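PDB 5WTZ: binary enterotoxin of Clostridium perfringens component a from Clostridium perfringens, which probably transfers the ADP-ribose of NAD+ to host actin, as the enzymatic component of a two-part iota-like enterotoxin. Local coordinates for residues Lys338-Thr343 / Ile387-Ser392; Ala370-Val375 / Tyr383-Asp388; Ser86-Pro91 / Leu160-Asn165; Thr166-Tyr171 / Leu178-Asp183. All blocks are in the same frame, centred on the assembly; numbering follows the deposited sequence.

Contact 1. Residues Lys338-Thr343 / Ile387-Ser392. With NAD (nicotinamide-adenine-dinucleotide), chain B.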
# COMPACT_ATOMS: atom_id res chain seq x y z
N LYS A 338 -6.87 -2.01 -21.50
CA LYS A 338 -7.86 -1.67 -22.51
C LYS A 338 -9.28 -1.62 -21.94
O LYS A 338 -10.17 -0.98 -22.50
CB LYS A 338 -7.80 -2.68 -23.66
CG LYS A 338 -6.42 -2.78 -24.33
CD LYS A 338 -6.41 -3.80 -25.46
CE LYS A 338 -7.13 -3.26 -26.68
NZ LYS A 338 -7.04 -4.17 -27.85
N THR A 339 -9.48 -2.29 -20.81
CA THR A 339 -10.81 -2.47 -20.23
C THR A 339 -11.18 -1.33 -19.28
O THR A 339 -10.30 -0.57 -18.85
CB THR A 339 -10.86 -3.81 -19.44
OG1 THR A 339 -9.66 -3.94 -18.67
CG2 THR A 339 -11.00 -5.01 -20.39
N PHE A 340 -12.47 -1.19 -18.97
CA PHE A 340 -12.87 -0.41 -17.81
C PHE A 340 -12.35 -1.19 -16.61
O PHE A 340 -12.33 -2.43 -16.62
CB PHE A 340 -14.39 -0.23 -17.67
CG PHE A 340 -15.03 0.57 -18.78
CD1 PHE A 340 -14.86 1.96 -18.85
CD2 PHE A 340 -15.79 -0.05 -19.74
CE1 PHE A 340 -15.45 2.69 -19.86
CE2 PHE A 340 -16.39 0.69 -20.77
CZ PHE A 340 -16.20 2.06 -20.83
N ILE A 341 -11.96 -0.47 -15.56
CA ILE A 341 -11.44 -1.12 -14.35
C ILE A 341 -12.41 -0.99 -13.17
O ILE A 341 -12.60 0.11 -12.62
CB ILE A 341 -10.08 -0.55 -13.93
CG1 ILE A 341 -9.18 -0.33 -15.14
CG2 ILE A 341 -9.44 -1.49 -12.87
CD1 ILE A 341 -7.82 0.29 -14.78
N SER A 342 -13.02 -2.11 -12.81
CA SER A 342 -13.83 -2.22 -11.59
C SER A 342 -12.93 -2.36 -10.35
O SER A 342 -12.21 -3.37 -10.16
CB SER A 342 -14.81 -3.39 -11.68
OG SER A 342 -15.98 -3.03 -12.42
N THR A 343 -12.96 -1.35 -9.50
CA THR A 343 -12.16 -1.35 -8.27
C THR A 343 -13.05 -1.11 -7.07
O THR A 343 -14.15 -0.58 -7.21
CB THR A 343 -11.03 -0.28 -8.25
OG1 THR A 343 -11.58 1.01 -7.93
CG2 THR A 343 -10.29 -0.21 -9.58
N ILE A 387 -13.05 2.88 -13.22
CA ILE A 387 -12.03 3.68 -13.91
C ILE A 387 -12.23 3.57 -15.42
O ILE A 387 -12.56 2.48 -15.92
CB ILE A 387 -10.60 3.21 -13.49
CG1 ILE A 387 -10.43 3.37 -11.98
CG2 ILE A 387 -9.50 3.94 -14.25
CD1 ILE A 387 -9.15 2.76 -11.39
N ASP A 388 -12.05 4.68 -16.14
CA ASP A 388 -12.21 4.74 -17.59
C ASP A 388 -11.25 3.77 -18.30
O ASP A 388 -10.19 3.43 -17.78
CB ASP A 388 -12.00 6.18 -18.10
CG ASP A 388 -12.66 6.45 -19.46
OD1 ASP A 388 -13.46 5.61 -19.95
OD2 ASP A 388 -12.38 7.52 -20.05
N HIS A 389 -11.65 3.30 -19.47
CA HIS A 389 -10.78 2.42 -20.24
C HIS A 389 -9.55 3.18 -20.76
O HIS A 389 -9.58 4.40 -20.91
CB HIS A 389 -11.55 1.79 -21.40
CG HIS A 389 -11.99 2.77 -22.44
ND1 HIS A 389 -11.41 2.85 -23.68
CD2 HIS A 389 -12.97 3.70 -22.42
CE1 HIS A 389 -12.01 3.79 -24.39
NE2 HIS A 389 -12.96 4.32 -23.65
N GLY A 390 -8.46 2.45 -21.01
CA GLY A 390 -7.34 3.02 -21.74
C GLY A 390 -6.25 3.66 -20.91
O GLY A 390 -5.42 4.38 -21.44
N TYR A 391 -6.26 3.42 -19.60
CA TYR A 391 -5.14 3.85 -18.75
C TYR A 391 -4.12 2.73 -18.71
O TYR A 391 -4.24 1.75 -19.45
CB TYR A 391 -5.61 4.18 -17.33
CG TYR A 391 -6.27 5.55 -17.16
CD1 TYR A 391 -5.52 6.73 -17.22
CD2 TYR A 391 -7.63 5.64 -16.88
CE1 TYR A 391 -6.13 7.98 -17.03
CE2 TYR A 391 -8.25 6.88 -16.70
CZ TYR A 391 -7.50 8.04 -16.76
OH TYR A 391 -8.13 9.26 -16.57
N SER A 392 -3.11 2.86 -17.84
CA SER A 392 -2.09 1.83 -17.65
C SER A 392 -1.76 1.67 -16.17
O SER A 392 -1.97 2.58 -15.38
CB SER A 392 -0.81 2.18 -18.41
OG SER A 392 -1.05 2.34 -19.79
PA NAD B . -14.02 -7.89 -15.25
O1A NAD B . -14.81 -7.67 -16.52
O2A NAD B . -12.98 -6.90 -14.83
O5B NAD B . -13.29 -9.33 -15.30
C5B NAD B . -13.90 -10.49 -15.88
C4B NAD B . -12.81 -11.45 -16.33
O4B NAD B . -12.05 -10.80 -17.36
C3B NAD B . -11.84 -11.80 -15.20
O3B NAD B . -11.46 -13.17 -15.34
C2B NAD B . -10.66 -10.88 -15.46
O2B NAD B . -9.42 -11.43 -14.99
C1B NAD B . -10.68 -10.70 -16.97
N9A NAD B . -10.15 -9.36 -17.31
C8A NAD B . -10.62 -8.18 -16.89
N7A NAD B . -9.88 -7.16 -17.40
C5A NAD B . -8.91 -7.71 -18.14
C6A NAD B . -7.78 -7.21 -18.95
N6A NAD B . -7.55 -5.88 -19.05
N1A NAD B . -6.99 -8.12 -19.56
C2A NAD B . -7.22 -9.44 -19.46
N3A NAD B . -8.24 -9.96 -18.75
C4A NAD B . -9.09 -9.15 -18.07
O3 NAD B . -15.10 -8.02 -14.07
PN NAD B . -14.90 -8.59 -12.58
O1N NAD B . -13.97 -7.65 -11.84
O2N NAD B . -14.63 -10.07 -12.66
O5D NAD B . -16.41 -8.40 -12.05
C5D NAD B . -17.08 -7.14 -12.11
C4D NAD B . -18.31 -7.19 -11.23
O4D NAD B . -17.91 -7.13 -9.86
C3D NAD B . -19.16 -5.96 -11.44
O3D NAD B . -20.50 -6.27 -11.02
C2D NAD B . -18.56 -4.95 -10.49
O2D NAD B . -19.52 -3.97 -10.07
C1D NAD B . -18.05 -5.82 -9.33
N1N NAD B . -16.76 -5.37 -8.78
C2N NAD B . -15.66 -6.16 -8.85
C3N NAD B . -14.44 -5.73 -8.32
C7N NAD B . -13.21 -6.59 -8.37
O7N NAD B . -13.05 -7.44 -9.26
N7N NAD B . -12.33 -6.40 -7.40
C4N NAD B . -14.34 -4.50 -7.69
C5N NAD B . -15.48 -3.70 -7.63
C6N NAD B . -16.67 -4.17 -8.18
O HOH W 1 -9.60 0.71 -24.52
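Two backbone hydrogen bonds join Ile341 and Ile387 as an antiparallel hydrogen-bonded pair: Ile341 N gives to Ile387 O at 3.0 Å, and Ile387 N returns to Ile341 O. Toward Lys338 and Gly390 the two chains stay close as loops, joined by CA-H...O contacts, the straighter running from His389 CA to Thr339 O (3.3 Å, 154° at the hydrogen).

The apolar contacts lie on the face carrying the two isoleucines. Their CB atoms meet at 3.8 Å, and Ile387 CD1 reaches on to Thr343 CG2, the two side chains crossing at about a right angle. Leu420 touches both isoleucines.

Aromatic contacts occupy the loop end. His389 turns the edge of its imidazole toward the face of Phe340 in an offset edge-to-face pair, planes at 76° and centroids 5.3 Å apart. With chi1 at 66°, His389 CG sits between its own N and C, and the side chain runs beside that of Phe340, in the same direction. Ile387 O lies at the phenyl edge, in its plane. Helices 240-263 and 272-286 also touch Phe340.

Among the polar links, one water bridges Lys338 O and His389 ND1. Asp388 OD1 accepts from Ser283 OG, while OD2 forms a salt bridge with Lys287. Thr339 OG1 accepts a hydrogen bond from N6A of the NAD adenine at 2.9 Å. Gly390 and Tyr391, both opposite Val337, form a G1 bulge, Gly390 in a glycine-favouring conformation. The arrangement belongs to the NAD-binding cleft of the ADP-ribosyltransferase fold; segment 338-343 spans the dinucleotide, Thr339 at the adenine and Ser342 and Thr343 at the nicotinamide.

Contact 2. Residues Ala370-Val375 / Tyr383-Asp388; sequences AAYVSV and YEVLID. With NAD (nicotinamide-adenine-dinucleotide), chain B.
This is a buried antiparallel beta hairpin, strand 370-372 pairing with strand 384-387 in a three-stranded sheet of the ADP-ribosyltransferase fold, at the NAD site. Ala371 and Leu386 form the hydrogen-bonded pair, flanked by the non-hydrogen-bonded pairs Ala370-Ile387 and Tyr372-Val385. The strand axes approach to 4.6 Å. Past Tyr372 the chain turns into a 3-10 segment, yet Val373 N still reaches Glu384 O. Ser374 then substitutes a side chain for the next backbone acceptor: its OG takes the Glu384 N-H at 2.8 Å in a nearly straight bond (170°).

On one face, Ala370 CB fits between Val385 CG1 and Ile387 CG1. With CG anti to the backbone N (chi1 -172°), the Tyr372 side chain crosses that of Val385 at about a right angle, Tyr372 CD2 lying 4.0 Å from Val385 CG2. Glu384 O lies over one face of the Tyr372 ring, toward its rim, and the Tyr372 hydroxyl comes close to Tyr383 CD2. The other face holds Ala371 and Leu386. Val373 CG1 packs on Leu386 CB at 3.8 Å, and helix 220-237 covers Ala371 and Val373 through Trp234.

Glu384 carries the hairpin's contact with NAD. Its chain is extended, and Val373 CG2 packs against its CG. Each carboxylate oxygen has its own partner: OE2 accepts from Ser342 OG, and Glu384 OE1 receives the hydroxyl O2D of the nicotinamide ribose in a very short hydrogen bond of 2.5 Å.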
# COMPACT_ATOMS: atom_id res chain seq x y z
N ALA A 370 -12.50 8.67 -13.37
CA ALA A 370 -13.05 7.57 -12.59
C ALA A 370 -14.16 8.11 -11.72
O ALA A 370 -14.18 9.32 -11.43
CB ALA A 370 -11.95 6.89 -11.71
N ALA A 371 -15.10 7.26 -11.32
CA ALA A 371 -16.20 7.70 -10.46
C ALA A 371 -16.52 6.68 -9.37
O ALA A 371 -16.36 5.47 -9.58
CB ALA A 371 -17.45 8.00 -11.29
N TYR A 372 -16.95 7.17 -8.21
CA TYR A 372 -17.49 6.32 -7.16
C TYR A 372 -18.92 6.00 -7.55
O TYR A 372 -19.85 6.75 -7.24
CB TYR A 372 -17.44 7.01 -5.80
CG TYR A 372 -17.82 6.13 -4.62
CD1 TYR A 372 -19.15 5.93 -4.26
CD2 TYR A 372 -16.83 5.54 -3.85
CE1 TYR A 372 -19.49 5.13 -3.15
CE2 TYR A 372 -17.16 4.76 -2.75
CZ TYR A 372 -18.48 4.56 -2.41
OH TYR A 372 -18.75 3.77 -1.32
N VAL A 373 -19.11 4.87 -8.23
CA VAL A 373 -20.39 4.61 -8.88
C VAL A 373 -21.43 4.09 -7.89
O VAL A 373 -22.62 4.15 -8.17
CB VAL A 373 -20.22 3.60 -10.05
CG1 VAL A 373 -19.40 4.22 -11.20
CG2 VAL A 373 -19.60 2.29 -9.56
N SER A 374 -20.98 3.62 -6.73
CA SER A 374 -21.88 3.08 -5.71
C SER A 374 -22.75 4.12 -4.99
O SER A 374 -23.53 3.75 -4.12
CB SER A 374 -21.07 2.30 -4.67
OG SER A 374 -20.29 1.30 -5.28
N VAL A 375 -22.62 5.40 -5.35
CA VAL A 375 -23.54 6.41 -4.81
C VAL A 375 -24.93 6.19 -5.39
O VAL A 375 -25.94 6.55 -4.78
CB VAL A 375 -23.11 7.85 -5.12
CG1 VAL A 375 -21.87 8.20 -4.35
CG2 VAL A 375 -22.91 8.06 -6.61
N TYR A 383 -18.84 -0.46 -2.88
CA TYR A 383 -17.93 0.66 -2.63
C TYR A 383 -16.99 0.80 -3.81
O TYR A 383 -15.77 0.92 -3.65
CB TYR A 383 -17.15 0.42 -1.33
CG TYR A 383 -18.04 0.14 -0.15
CD1 TYR A 383 -18.43 -1.16 0.16
CD2 TYR A 383 -18.55 1.18 0.63
CE1 TYR A 383 -19.28 -1.42 1.23
CE2 TYR A 383 -19.39 0.92 1.71
CZ TYR A 383 -19.75 -0.38 2.00
OH TYR A 383 -20.58 -0.65 3.06
N GLU A 384 -17.58 0.81 -5.01
CA GLU A 384 -16.83 0.70 -6.24
C GLU A 384 -16.42 2.05 -6.82
O GLU A 384 -17.22 3.00 -6.92
CB GLU A 384 -17.64 -0.06 -7.30
CG GLU A 384 -16.93 -0.14 -8.65
CD GLU A 384 -17.51 -1.20 -9.59
OE1 GLU A 384 -18.50 -1.87 -9.22
OE2 GLU A 384 -16.95 -1.37 -10.69
N VAL A 385 -15.15 2.12 -7.22
CA VAL A 385 -14.69 3.17 -8.11
C VAL A 385 -14.42 2.53 -9.46
O VAL A 385 -13.61 1.61 -9.58
CB VAL A 385 -13.44 3.89 -7.57
CG1 VAL A 385 -12.75 4.70 -8.67
CG2 VAL A 385 -13.81 4.78 -6.38
N LEU A 386 -15.14 3.01 -10.47
CA LEU A 386 -15.00 2.50 -11.83
C LEU A 386 -14.10 3.44 -12.63
O LEU A 386 -14.36 4.63 -12.73
CB LEU A 386 -16.37 2.37 -12.50
CG LEU A 386 -16.45 1.79 -13.91
CD1 LEU A 386 -15.90 0.37 -13.90
CD2 LEU A 386 -17.89 1.80 -14.43
N ILE A 387 -13.05 2.88 -13.22
CA ILE A 387 -12.03 3.68 -13.91
C ILE A 387 -12.23 3.57 -15.42
O ILE A 387 -12.56 2.48 -15.92
CB ILE A 387 -10.60 3.21 -13.49
CG1 ILE A 387 -10.43 3.37 -11.98
CG2 ILE A 387 -9.50 3.94 -14.25
CD1 ILE A 387 -9.15 2.76 -11.39
N ASP A 388 -12.05 4.68 -16.14
CA ASP A 388 -12.21 4.74 -17.59
C ASP A 388 -11.25 3.77 -18.30
O ASP A 388 -10.19 3.43 -17.78
CB ASP A 388 -12.00 6.18 -18.10
CG ASP A 388 -12.66 6.45 -19.46
OD1 ASP A 388 -13.46 5.61 -19.95
OD2 ASP A 388 -12.38 7.52 -20.05
PA NAD B . -14.02 -7.89 -15.25
O1A NAD B . -14.81 -7.67 -16.52
O2A NAD B . -12.98 -6.90 -14.83
O5B NAD B . -13.29 -9.33 -15.30
C5B NAD B . -13.90 -10.49 -15.88
C4B NAD B . -12.81 -11.45 -16.33
O4B NAD B . -12.05 -10.80 -17.36
C3B NAD B . -11.84 -11.80 -15.20
O3B NAD B . -11.46 -13.17 -15.34
C2B NAD B . -10.66 -10.88 -15.46
O2B NAD B . -9.42 -11.43 -14.99
C1B NAD B . -10.68 -10.70 -16.97
N9A NAD B . -10.15 -9.36 -17.31
C8A NAD B . -10.62 -8.18 -16.89
N7A NAD B . -9.88 -7.16 -17.40
C5A NAD B . -8.91 -7.71 -18.14
C6A NAD B . -7.78 -7.21 -18.95
N6A NAD B . -7.55 -5.88 -19.05
N1A NAD B . -6.99 -8.12 -19.56
C2A NAD B . -7.22 -9.44 -19.46
N3A NAD B . -8.24 -9.96 -18.75
C4A NAD B . -9.09 -9.15 -18.07
O3 NAD B . -15.10 -8.02 -14.07
PN NAD B . -14.90 -8.59 -12.58
O1N NAD B . -13.97 -7.65 -11.84
O2N NAD B . -14.63 -10.07 -12.66
O5D NAD B . -16.41 -8.40 -12.05
C5D NAD B . -17.08 -7.14 -12.11
C4D NAD B . -18.31 -7.19 -11.23
O4D NAD B . -17.91 -7.13 -9.86
C3D NAD B . -19.16 -5.96 -11.44
O3D NAD B . -20.50 -6.27 -11.02
C2D NAD B . -18.56 -4.95 -10.49
O2D NAD B . -19.52 -3.97 -10.07
C1D NAD B . -18.05 -5.82 -9.33
N1N NAD B . -16.76 -5.37 -8.78
C2N NAD B . -15.66 -6.16 -8.85
C3N NAD B . -14.44 -5.73 -8.32
C7N NAD B . -13.21 -6.59 -8.37
O7N NAD B . -13.05 -7.44 -9.26
N7N NAD B . -12.33 -6.40 -7.40
C4N NAD B . -14.34 -4.50 -7.69
C5N NAD B . -15.48 -3.70 -7.63
C6N NAD B . -16.67 -4.17 -8.18

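Contact 3. Residues Ser86-Pro91 / Leu160-Asn165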
# COMPACT_ATOMS: atom_id res chain seq x y z
N SER A 86 1.86 9.35 21.93
CA SER A 86 3.25 9.77 21.85
C SER A 86 3.52 10.44 20.50
O SER A 86 4.38 9.99 19.74
CB SER A 86 4.18 8.58 22.06
OG SER A 86 5.52 9.01 22.22
N MET A 87 2.79 11.51 20.22
CA MET A 87 2.95 12.22 18.95
C MET A 87 4.13 13.19 18.96
O MET A 87 4.39 13.85 19.96
CB MET A 87 1.66 12.97 18.62
CG MET A 87 0.46 12.06 18.43
SD MET A 87 -1.03 12.98 18.04
CE MET A 87 -2.09 11.65 17.47
N LEU A 88 4.83 13.27 17.83
CA LEU A 88 5.96 14.20 17.70
C LEU A 88 5.50 15.65 17.83
O LEU A 88 4.48 16.03 17.26
CB LEU A 88 6.67 14.00 16.36
CG LEU A 88 7.27 12.63 16.06
CD1 LEU A 88 7.97 12.70 14.72
CD2 LEU A 88 8.24 12.20 17.16
N THR A 89 6.25 16.45 18.59
CA THR A 89 5.94 17.87 18.76
C THR A 89 6.42 18.66 17.55
O THR A 89 5.92 19.75 17.26
CB THR A 89 6.58 18.43 20.03
OG1 THR A 89 8.01 18.27 19.95
CG2 THR A 89 6.06 17.72 21.27
N LYS A 90 7.39 18.10 16.85
CA LYS A 90 8.01 18.72 15.70
C LYS A 90 8.64 17.59 14.89
O LYS A 90 8.78 16.48 15.41
CB LYS A 90 9.05 19.76 16.13
CG LYS A 90 10.25 19.18 16.85
CD LYS A 90 10.75 20.13 17.93
CE LYS A 90 12.21 19.89 18.26
NZ LYS A 90 13.12 20.57 17.29
N PRO A 91 9.02 17.86 13.62
CA PRO A 91 9.60 16.80 12.79
C PRO A 91 10.77 16.03 13.42
O PRO A 91 11.57 16.60 14.18
CB PRO A 91 10.06 17.56 11.55
CG PRO A 91 9.06 18.63 11.42
CD PRO A 91 8.81 19.09 12.83
N LEU A 160 14.37 8.86 6.90
CA LEU A 160 12.94 9.14 6.79
C LEU A 160 12.51 10.28 7.68
O LEU A 160 12.80 10.27 8.88
CB LEU A 160 12.14 7.87 7.14
CG LEU A 160 10.60 7.94 7.01
CD1 LEU A 160 10.15 8.15 5.57
CD2 LEU A 160 9.96 6.69 7.59
N LYS A 161 11.83 11.27 7.09
CA LYS A 161 11.38 12.45 7.82
C LYS A 161 9.94 12.28 8.29
O LYS A 161 9.01 12.22 7.48
CB LYS A 161 11.52 13.71 6.96
CG LYS A 161 11.22 15.01 7.71
CD LYS A 161 11.29 16.23 6.80
CE LYS A 161 11.20 17.51 7.62
NZ LYS A 161 11.22 18.74 6.77
N LEU A 162 9.78 12.20 9.61
CA LEU A 162 8.46 12.08 10.22
C LEU A 162 7.91 13.46 10.51
O LEU A 162 8.55 14.24 11.20
CB LEU A 162 8.54 11.26 11.52
CG LEU A 162 9.26 9.92 11.50
CD1 LEU A 162 9.22 9.30 12.89
CD2 LEU A 162 8.63 8.99 10.48
N PRO A 163 6.73 13.78 9.97
CA PRO A 163 6.20 15.13 10.25
C PRO A 163 5.71 15.31 11.68
O PRO A 163 5.55 14.33 12.41
CB PRO A 163 5.04 15.26 9.26
CG PRO A 163 4.64 13.86 8.93
CD PRO A 163 5.87 13.00 9.06
N THR A 164 5.50 16.57 12.07
CA THR A 164 4.86 16.93 13.33
C THR A 164 3.58 16.12 13.58
O THR A 164 2.85 15.83 12.64
CB THR A 164 4.53 18.44 13.35
OG1 THR A 164 5.75 19.19 13.24
CG2 THR A 164 3.84 18.84 14.64
N ASN A 165 3.36 15.74 14.83
CA ASN A 165 2.16 15.02 15.28
C ASN A 165 2.07 13.56 14.82
O ASN A 165 1.05 12.91 15.01
CB ASN A 165 0.90 15.76 14.84
CG ASN A 165 0.77 17.10 15.53
OD1 ASN A 165 1.13 17.25 16.70
ND2 ASN A 165 0.26 18.09 14.80
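Lys161 meets Pro91 through the far part of its side chain: fully extended, it brings CE to 4.1 Å from Pro91 CB. Leu162 makes two contacts. Leu162 O receives a CA-H...O contact from Pro91 CA at 3.2 Å. The side chain meets Leu88 at about a right angle, Leu162 CB lying 3.6 Å from Leu88 CD1. Pro163 adds its carbonyl O beside the same Leu88 methyl, and that oxygen also accepts a hydrogen bond from Thr166 OG1.

Here strand 156-162 has ended, and the chain from Pro163 onward passes alongside the loop that leads from helix 70-83 into strand 92-98, its neighbour in the five-stranded mixed sheet of the N-terminal ADP-ribosyltransferase-like domain. The contact thus joins the loops at the ends of two adjacent antiparallel strands, on the protein surface.

Thr164 divides its branches between neighbouring residues. Thr164 OG1, anti to the carbonyl carbon with chi1 at -62°, sits 3.1 Å from Pro91 CD and near Lys90 CA, whereas CG2 approaches Thr89 O at 3.5 Å. Asn165, with positive phi, turns its N-H back in a hydrogen bond, 2.7 Å from Asn165 N to Leu88 O with an N-H...O angle of 147°, the donor tilted 28° from the carbonyl plane. Its own carbonyl O lies against Met87, whose extended side chain passes with CG 3.6 Å from Asn165 O.

Contact 4. Residues Thr166-Tyr171 / Leu178-Asp183; sequences TPAASY and LRVLID
Strands 168-171 and 179-182 run antiparallel, their axes 4.4 Å apart at closest approach and their directions at 146°, with two hydrogen-bonded pairs, Ala169-Leu181 and Tyr171-Arg179. A longer bond from Asp183 N to Pro167 O (3.3 Å) extends the ladder past the strand ends, and Pro167 CB rests against Asp183 CB.

Tyr171 carries the largest share of the side-chain contact. Its CG stands between its own N and carbonyl carbon (chi1 88°), and the ring is thereby laid back over the opposite strand. Tyr171 CE1 touches Arg179 CB at 3.5 Å and Leu181 CB at 3.6 Å, while Leu181 CD2 lies over one face of the ring. Arg179 runs alongside in the same direction, its guanidinium plane almost perpendicular to the ring, at 86°. The Tyr171 hydroxyl lies at the edge of that group, in its plane, with OH 3.8 Å from Arg179 NE.

This hairpin provides two strands of a three-stranded antiparallel sheet in the N-terminal ADP-ribosyltransferase-like domain: strand 141-144 pairs with the far side of strand 179-182 and brings Asp142 to a salt bridge with Arg179 NH2, while helix 36-61 packs on the face with Tyr171 and Leu181.

The other face carries Ala168, Ser170, Val180 and Ile182. Ala168 CB meets Val180 CG1 at 3.7 Å, and Ser170 lies across from Val180, its OG accepting from Arg26 NH1. Farther along, Thr166 CG2 and Ile182 CG2 touch at 4.0 Å. At the opposite end of the hairpin, Leu178 CD2 packs against Tyr171 O, 3.4 Å away.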
# COMPACT_ATOMS: atom_id res chain seq x y z
N THR A 166 3.14 13.05 14.22
CA THR A 166 3.23 11.62 13.92
C THR A 166 3.26 10.84 15.22
O THR A 166 4.06 11.14 16.09
CB THR A 166 4.49 11.26 13.10
OG1 THR A 166 4.52 12.00 11.88
CG2 THR A 166 4.51 9.77 12.78
N PRO A 167 2.38 9.84 15.36
CA PRO A 167 2.48 8.89 16.47
C PRO A 167 3.78 8.10 16.34
O PRO A 167 3.93 7.32 15.41
CB PRO A 167 1.27 7.98 16.27
CG PRO A 167 0.33 8.77 15.43
CD PRO A 167 1.22 9.54 14.51
N ALA A 168 4.71 8.32 17.27
CA ALA A 168 6.05 7.79 17.17
C ALA A 168 6.61 7.58 18.57
O ALA A 168 7.24 8.48 19.13
CB ALA A 168 6.94 8.72 16.38
N ALA A 169 6.37 6.40 19.14
CA ALA A 169 6.71 6.15 20.53
C ALA A 169 8.13 5.63 20.71
O ALA A 169 8.62 4.84 19.90
CB ALA A 169 5.71 5.18 21.13
N SER A 170 8.80 6.10 21.77
CA SER A 170 10.13 5.62 22.13
C SER A 170 9.98 4.36 22.96
O SER A 170 9.25 4.34 23.96
CB SER A 170 10.92 6.68 22.90
OG SER A 170 11.45 7.68 22.04
N TYR A 171 10.66 3.29 22.55
CA TYR A 171 10.48 1.99 23.19
C TYR A 171 11.69 1.08 22.95
O TYR A 171 12.59 1.41 22.17
CB TYR A 171 9.20 1.33 22.67
CG TYR A 171 9.42 0.50 21.43
CD1 TYR A 171 9.66 1.10 20.20
CD2 TYR A 171 9.41 -0.89 21.48
CE1 TYR A 171 9.86 0.35 19.05
CE2 TYR A 171 9.62 -1.65 20.35
CZ TYR A 171 9.84 -1.03 19.13
OH TYR A 171 10.05 -1.80 18.00
N LEU A 178 17.80 3.14 21.51
CA LEU A 178 16.35 2.97 21.59
C LEU A 178 15.62 3.14 20.26
O LEU A 178 16.05 3.90 19.39
CB LEU A 178 15.77 3.97 22.57
CG LEU A 178 15.95 3.52 24.00
CD1 LEU A 178 16.02 4.78 24.78
CD2 LEU A 178 14.80 2.65 24.45
N ARG A 179 14.49 2.45 20.13
CA ARG A 179 13.73 2.44 18.88
C ARG A 179 12.51 3.36 18.89
O ARG A 179 12.04 3.80 19.94
CB ARG A 179 13.30 1.02 18.54
CG ARG A 179 14.41 0.00 18.64
CD ARG A 179 13.99 -1.37 18.12
NE ARG A 179 13.60 -1.32 16.72
CZ ARG A 179 14.46 -1.19 15.71
NH1 ARG A 179 15.75 -1.11 15.96
NH2 ARG A 179 14.02 -1.15 14.46
N VAL A 180 12.01 3.63 17.70
CA VAL A 180 10.84 4.47 17.52
C VAL A 180 9.75 3.68 16.82
O VAL A 180 9.97 3.13 15.75
CB VAL A 180 11.19 5.74 16.72
CG1 VAL A 180 9.92 6.53 16.39
CG2 VAL A 180 12.19 6.59 17.49
N LEU A 181 8.58 3.62 17.43
CA LEU A 181 7.50 2.83 16.88
C LEU A 181 6.47 3.74 16.20
O LEU A 181 5.83 4.56 16.85
CB LEU A 181 6.86 1.99 17.99
CG LEU A 181 5.72 1.03 17.67
CD1 LEU A 181 6.02 0.18 16.46
CD2 LEU A 181 5.45 0.15 18.88
N ILE A 182 6.35 3.61 14.89
CA ILE A 182 5.44 4.45 14.12
C ILE A 182 4.11 3.75 13.85
O ILE A 182 4.08 2.58 13.48
CB ILE A 182 6.06 4.86 12.76
CG1 ILE A 182 7.47 5.43 12.96
CG2 ILE A 182 5.16 5.86 12.05
CD1 ILE A 182 8.31 5.38 11.71
N ASP A 183 3.02 4.49 14.03
CA ASP A 183 1.67 3.98 13.77
C ASP A 183 1.47 3.41 12.35
O ASP A 183 2.22 3.70 11.42
CB ASP A 183 0.66 5.11 14.02
CG ASP A 183 -0.71 4.59 14.38
OD1 ASP A 183 -0.85 3.37 14.56
OD2 ASP A 183 -1.65 5.42 14.51

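Contacts 1 and 2 are buried, share Ile387 and Asp388, and place strand 384-387 between 341-344 and 370-372; Thr343 OG1 to Val385 O ties them, and both touch NAD. Contacts 3 and 4 lie in the N-terminal ADP-ribosyltransferase-like domain, far from the NAD site, with centres about 35 to 40 Å from those of contacts 1 and 2. Contact 4 is the buried hairpin matching contact 2 in strand order, but meets no NAD; where contact 2 has Glu384 reaching the ribose, contact 4 has Arg179, held by a salt bridge. Contact 3 is a surface loop pairing with one hydrogen bond, joined to contact 4 through the Leu88-Thr166 and Ser86-Ala168 backbone bonds.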